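Local coordinates for protein amine oxidase (PDB 3PGB) that probably oxidises primary amines, using a copper ion and a topaquinone cofactor built into each subunit, at residues A[385-390]-A[399-404]; A[625-630]-A[640-645]. One frame throughout, in Å; residues are numbered along the deposited sequence.

Contacts 1 and 2, with centres about 12 Å apart, lie inside the enzyme domain of one chain and illustrate how a strand pair and an irregular loop are each held. Contact 1 pairs two strands near the copper site, with every touching residue buried. Contact 2 closes a long loop; it too is largely buried, but Glu643 and Tyr644 are partly exposed. Repeated backbone bonds and apolar flanks hold the first, a single backbone bond and a histidine-carboxylate pair the second. The two meet directly: Leu627 CD1 lies 3.5 Å from His388 CB, and Ala642 CB packs 3.7 Å from Leu386 CD2. Both also touch the second subunit.

Contact 1. Residues A[385-390]-A[399-404]; sequences ALAHYA and VAYLDS
Ala387 CB meets the Tyr401 ring at its edge, 4.0 Å from CD2, while Val399 CG1 lies 3.3 Å above the plane over one face of that ring, displaced toward the rim. The His388 ring is covered on one face by Ala400 CB, 4.0 Å from its CD2, and the carbonyl oxygen of Val399 lies in the plane of the Tyr389 ring, at its edge. These groups flank an antiparallel strand pair in the copper amine oxidase domain, where strand 374-389 turns through the short helix 394-398 and returns as strand 400-402. Ala387 and Tyr401 make the hydrogen-bonded pair, exchanging two backbone bonds; of these, Ala387 N to Tyr401 O measures 3.0 Å. Leu386 with Leu402 and His388 with Ala400 are non-hydrogen-bonded pairs, with their side chains on the other face of the sheet, where Leu386 CD1 reaches to 4.1 Å from Leu402 CD2. A nearly straight bond, Tyr389 N to Val399 O (2.9 Å, 171° at the hydrogen), extends the ladder past the last pair. Tyr389 CG stands anti to its carbonyl carbon (chi1 -69°), and the ring runs alongside Val399, pointing the same way, with CD1 3.3 Å from Val399 CG1. The Tyr389 hydroxyl is hydrogen-bonded to O4 of the topaquinone at position 484, and the Tyr389 ring meets that of the copper ligand His532. The pairing thus places a cofactor-contacting tyrosine on one strand and, just beyond the other, Asp403, the predicted proton acceptor. Asp403 N bonds to Ala385 O, and the carboxylate oxygen OD2 of Asp403 lies 3.6 Å from Ala385 CB.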
loop_
_atom_site.group_PDB
_atom_site.type_symbol
_atom_site.label_atom_id
_atom_site.label_comp_id
_atom_site.label_asym_id
_atom_site.label_seq_id
_atom_site.Cartn_x
_atom_site.Cartn_y
_atom_site.Cartn_z
ATOM N N ALA A 385 -5.973 7.531 18.991
ATOM C CA ALA A 385 -4.887 6.602 18.664
ATOM C C ALA A 385 -4.601 5.720 19.867
ATOM O O ALA A 385 -4.401 6.222 20.973
ATOM C CB ALA A 385 -3.629 7.362 18.265
ATOM N N LEU A 386 -4.576 4.410 19.647
ATOM C CA LEU A 386 -4.257 3.463 20.702
ATOM C C LEU A 386 -2.848 2.920 20.502
ATOM O O LEU A 386 -2.455 2.609 19.377
ATOM C CB LEU A 386 -5.281 2.321 20.724
ATOM C CG LEU A 386 -5.017 1.119 21.636
ATOM C CD1 LEU A 386 -4.686 1.562 23.043
ATOM C CD2 LEU A 386 -6.208 0.191 21.636
ATOM N N ALA A 387 -2.092 2.837 21.598
ATOM C CA ALA A 387 -0.814 2.134 21.627
ATOM C C ALA A 387 -0.870 1.109 22.754
ATOM O O ALA A 387 -0.531 1.410 23.907
ATOM C CB ALA A 387 0.327 3.104 21.846
ATOM N N HIS A 388 -1.313 -0.099 22.410
ATOM C CA HIS A 388 -1.536 -1.165 23.384
ATOM C C HIS A 388 -0.333 -2.096 23.412
ATOM O O HIS A 388 -0.032 -2.746 22.421
ATOM C CB HIS A 388 -2.790 -1.950 23.009
ATOM C CG HIS A 388 -3.373 -2.736 24.140
ATOM N ND1 HIS A 388 -2.670 -3.716 24.808
ATOM C CD2 HIS A 388 -4.599 -2.695 24.711
ATOM C CE1 HIS A 388 -3.436 -4.238 25.748
ATOM N NE2 HIS A 388 -4.612 -3.637 25.709
ATOM N N TYR A 389 0.346 -2.155 24.552
ATOM C CA TYR A 389 1.545 -2.982 24.711
ATOM C C TYR A 389 1.260 -4.309 25.426
ATOM O O TYR A 389 0.152 -4.558 25.902
ATOM C CB TYR A 389 2.612 -2.204 25.482
ATOM C CG TYR A 389 3.185 -1.058 24.702
ATOM C CD1 TYR A 389 2.465 0.124 24.532
ATOM C CD2 TYR A 389 4.444 -1.148 24.131
ATOM C CE1 TYR A 389 2.991 1.173 23.808
ATOM C CE2 TYR A 389 4.971 -0.107 23.410
ATOM C CZ TYR A 389 4.243 1.049 23.247
ATOM O OH TYR A 389 4.790 2.084 22.526
ATOM N N ALA A 390 2.285 -5.157 25.470
ATOM C CA ALA A 390 2.248 -6.418 26.204
ATOM C C ALA A 390 3.677 -6.785 26.546
ATOM O O ALA A 390 4.599 -6.434 25.804
ATOM C CB ALA A 390 1.606 -7.513 25.369
ATOM N N VAL A 399 0.710 -0.807 29.716
ATOM C CA VAL A 399 0.586 0.393 28.882
ATOM C C VAL A 399 -0.464 0.207 27.783
ATOM O O VAL A 399 -0.410 -0.744 27.001
ATOM C CB VAL A 399 1.925 0.832 28.244
ATOM C CG1 VAL A 399 1.686 1.934 27.228
ATOM C CG2 VAL A 399 2.887 1.325 29.304
ATOM N N ALA A 400 -1.431 1.114 27.763
ATOM C CA ALA A 400 -2.409 1.202 26.689
ATOM C C ALA A 400 -2.713 2.681 26.461
ATOM O O ALA A 400 -3.730 3.194 26.915
ATOM C CB ALA A 400 -3.665 0.426 27.040
ATOM N N TYR A 401 -1.797 3.360 25.771
ATOM C CA TYR A 401 -1.917 4.795 25.525
ATOM C C TYR A 401 -3.142 5.119 24.680
ATOM O O TYR A 401 -3.424 4.451 23.688
ATOM C CB TYR A 401 -0.671 5.353 24.815
ATOM C CG TYR A 401 0.582 5.386 25.660
ATOM C CD1 TYR A 401 0.613 6.076 26.861
ATOM C CD2 TYR A 401 1.740 4.747 25.247
ATOM C CE1 TYR A 401 1.746 6.111 27.633
ATOM C CE2 TYR A 401 2.884 4.777 26.016
ATOM C CZ TYR A 401 2.878 5.465 27.212
ATOM O OH TYR A 401 4.005 5.515 28.002
ATOM N N LEU A 402 -3.866 6.145 25.108
ATOM C CA LEU A 402 -4.922 6.753 24.331
ATOM C C LEU A 402 -4.492 8.202 24.153
ATOM O O LEU A 402 -4.604 9.009 25.077
ATOM C CB LEU A 402 -6.259 6.629 25.061
ATOM C CG LEU A 402 -6.784 5.187 25.184
ATOM C CD1 LEU A 402 -7.869 5.074 26.244
ATOM C CD2 LEU A 402 -7.287 4.662 23.833
ATOM N N ASP A 403 -3.983 8.516 22.963
ATOM C CA ASP A 403 -3.180 9.727 22.751
ATOM C C ASP A 403 -3.910 11.068 22.843
ATOM O O ASP A 403 -3.267 12.093 23.053
ATOM C CB ASP A 403 -2.442 9.643 21.408
ATOM C CG ASP A 403 -1.185 8.798 21.483
ATOM O OD1 ASP A 403 -0.514 8.804 22.542
ATOM O OD2 ASP A 403 -0.863 8.138 20.472
ATOM N N SER A 404 -5.230 11.081 22.690
ATOM C CA SER A 404 -5.961 12.345 22.763
ATOM C C SER A 404 -5.956 12.919 24.183
ATOM O O SER A 404 -6.254 14.093 24.372
ATOM C CB SER A 404 -7.386 12.201 22.234
ATOM O OG SER A 404 -8.197 11.492 23.134
#

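Contact 2. Residues A[625-630]-A[640-645]; sequences AHLTVL and HWAEYD
The long loop between strands 613-619 and 646-650 folds back on itself here, His626 and Leu627 on its outward run meeting Ala642 to Asp645 on the return. His626 ND1 donates to Asp645 OD2, modelled at 2.5 Å and 166° at the hydrogen. The carboxylate oxygen lies in the plane of the imidazole, yet the donor approaches it from above the carboxylate, the two planes standing 44° apart. CG of His626 is held between the backbone N and the carbonyl carbon (chi1 62°), which turns the ring across the return run; the carbonyl oxygen of Glu643 then sits 3.5 Å above one face, toward the rim. Asp645 is gripped a second time, its OD1 accepting from Trp591 N, an arrangement that fixes the carboxylate's rotation. One residue on, Leu627 N bonds to Ala642 O at 2.9 Å, and beside it Leu627 CB rests 3.9 Å from Ala642 CB. Within the return run, His640 ND1 donates to Glu643 OE2 at 2.8 Å. The backbone N of His626 bonds to Asn594 OD1 of the second subunit, placing this closure against the dimer partner. Without a regular strand pair, a backbone bond and a buried histidine-carboxylate hydrogen bond tie the loop's two runs together, in a long irregular connection between strands of the copper amine oxidase domain.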
loop_
_atom_site.group_PDB
_atom_site.type_symbol
_atom_site.label_atom_id
_atom_site.label_comp_id
_atom_site.label_asym_id
_atom_site.label_seq_id
_atom_site.Cartn_x
_atom_site.Cartn_y
_atom_site.Cartn_z
ATOM N N ALA A 625 -5.156 -2.980 10.675
ATOM C CA ALA A 625 -5.238 -3.967 11.749
ATOM C C ALA A 625 -5.931 -3.389 12.967
ATOM O O ALA A 625 -5.690 -2.243 13.334
ATOM C CB ALA A 625 -3.845 -4.458 12.129
ATOM N N HIS A 626 -6.793 -4.186 13.590
ATOM C CA HIS A 626 -7.437 -3.791 14.846
ATOM C C HIS A 626 -6.731 -4.442 16.041
ATOM O O HIS A 626 -5.815 -5.256 15.860
ATOM C CB HIS A 626 -8.923 -4.134 14.820
ATOM C CG HIS A 626 -9.212 -5.594 14.689
ATOM N ND1 HIS A 626 -9.575 -6.174 13.495
ATOM C CD2 HIS A 626 -9.219 -6.589 15.607
ATOM C CE1 HIS A 626 -9.779 -7.465 13.677
ATOM N NE2 HIS A 626 -9.573 -7.743 14.951
ATOM N N LEU A 627 -7.159 -4.080 17.252
ATOM C CA LEU A 627 -6.501 -4.523 18.485
ATOM C C LEU A 627 -6.545 -6.039 18.621
ATOM O O LEU A 627 -7.601 -6.650 18.487
ATOM C CB LEU A 627 -7.149 -3.856 19.703
ATOM C CG LEU A 627 -6.646 -4.210 21.110
ATOM C CD1 LEU A 627 -5.179 -3.869 21.299
ATOM C CD2 LEU A 627 -7.496 -3.494 22.156
ATOM N N THR A 628 -5.379 -6.634 18.870
ATOM C CA THR A 628 -5.238 -8.083 19.028
ATOM C C THR A 628 -5.899 -8.541 20.315
ATOM O O THR A 628 -6.648 -9.520 20.326
ATOM C CB THR A 628 -3.748 -8.492 19.097
ATOM O OG1 THR A 628 -3.072 -8.075 17.904
ATOM C CG2 THR A 628 -3.587 -10.006 19.276
ATOM N N VAL A 629 -5.613 -7.814 21.394
ATOM C CA VAL A 629 -6.044 -8.191 22.739
ATOM C C VAL A 629 -7.567 -8.231 22.826
ATOM O O VAL A 629 -8.240 -7.285 22.431
ATOM C CB VAL A 629 -5.502 -7.204 23.805
ATOM C CG1 VAL A 629 -5.803 -7.706 25.209
ATOM C CG2 VAL A 629 -3.998 -6.984 23.630
ATOM N N LEU A 630 -8.097 -9.345 23.324
ATOM C CA LEU A 630 -9.530 -9.521 23.507
ATOM C C LEU A 630 -9.878 -9.190 24.955
ATOM O O LEU A 630 -9.202 -9.645 25.874
ATOM C CB LEU A 630 -9.923 -10.966 23.199
ATOM C CG LEU A 630 -9.604 -11.503 21.802
ATOM C CD1 LEU A 630 -9.896 -13.005 21.753
ATOM C CD2 LEU A 630 -10.391 -10.752 20.730
ATOM N N HIS A 640 -13.455 0.703 22.978
ATOM C CA HIS A 640 -14.200 -0.379 22.322
ATOM C C HIS A 640 -14.199 -0.276 20.800
ATOM O O HIS A 640 -14.574 -1.221 20.110
ATOM C CB HIS A 640 -15.641 -0.432 22.825
ATOM C CG HIS A 640 -15.801 -1.151 24.125
ATOM N ND1 HIS A 640 -15.425 -2.465 24.297
ATOM C CD2 HIS A 640 -16.327 -0.752 25.307
ATOM C CE1 HIS A 640 -15.696 -2.838 25.535
ATOM N NE2 HIS A 640 -16.243 -1.816 26.168
ATOM N N TRP A 641 -13.810 0.883 20.286
ATOM C CA TRP A 641 -13.699 1.102 18.846
ATOM C C TRP A 641 -12.516 0.338 18.251
ATOM O O TRP A 641 -12.475 0.102 17.043
ATOM C CB TRP A 641 -13.549 2.596 18.543
ATOM C CG TRP A 641 -12.492 3.249 19.360
ATOM C CD1 TRP A 641 -12.670 3.945 20.512
ATOM C CD2 TRP A 641 -11.087 3.231 19.114
ATOM N NE1 TRP A 641 -11.466 4.377 20.997
ATOM C CE2 TRP A 641 -10.474 3.950 20.157
ATOM C CE3 TRP A 641 -10.284 2.688 18.107
ATOM C CZ2 TRP A 641 -9.097 4.143 20.221
ATOM C CZ3 TRP A 641 -8.915 2.886 18.171
ATOM C CH2 TRP A 641 -8.338 3.604 19.220
ATOM N N ALA A 642 -11.557 -0.038 19.090
ATOM C CA ALA A 642 -10.359 -0.738 18.625
ATOM C C ALA A 642 -10.606 -2.208 18.280
ATOM O O ALA A 642 -9.697 -2.882 17.809
ATOM C CB ALA A 642 -9.253 -0.632 19.663
ATOM N N GLU A 643 -11.821 -2.707 18.489
ATOM C CA GLU A 643 -12.070 -4.150 18.412
ATOM C C GLU A 643 -12.438 -4.690 17.024
ATOM O O GLU A 643 -12.482 -5.906 16.843
ATOM C CB GLU A 643 -13.148 -4.539 19.421
ATOM C CG GLU A 643 -12.790 -4.132 20.853
ATOM C CD GLU A 643 -13.861 -4.487 21.859
ATOM O OE1 GLU A 643 -14.907 -5.054 21.467
ATOM O OE2 GLU A 643 -13.641 -4.196 23.053
ATOM N N TYR A 644 -12.721 -3.802 16.065
ATOM C CA TYR A 644 -13.045 -4.198 14.686
ATOM C C TYR A 644 -12.428 -3.226 13.665
ATOM O O TYR A 644 -12.097 -2.090 14.002
ATOM C CB TYR A 644 -14.568 -4.274 14.478
ATOM C CG TYR A 644 -15.279 -5.258 15.383
ATOM C CD1 TYR A 644 -15.663 -6.515 14.920
ATOM C CD2 TYR A 644 -15.575 -4.928 16.709
ATOM C CE1 TYR A 644 -16.314 -7.421 15.754
ATOM C CE2 TYR A 644 -16.219 -5.827 17.546
ATOM C CZ TYR A 644 -16.580 -7.071 17.064
ATOM O OH TYR A 644 -17.219 -7.964 17.893
ATOM N N ASP A 645 -12.288 -3.675 12.417
ATOM C CA ASP A 645 -11.702 -2.851 11.354
ATOM C C ASP A 645 -12.677 -1.785 10.874
ATOM O O ASP A 645 -12.293 -0.653 10.619
ATOM C CB ASP A 645 -11.308 -3.700 10.139
ATOM C CG ASP A 645 -10.375 -4.843 10.484
ATOM O OD1 ASP A 645 -10.450 -5.886 9.793
ATOM O OD2 ASP A 645 -9.576 -4.706 11.430
#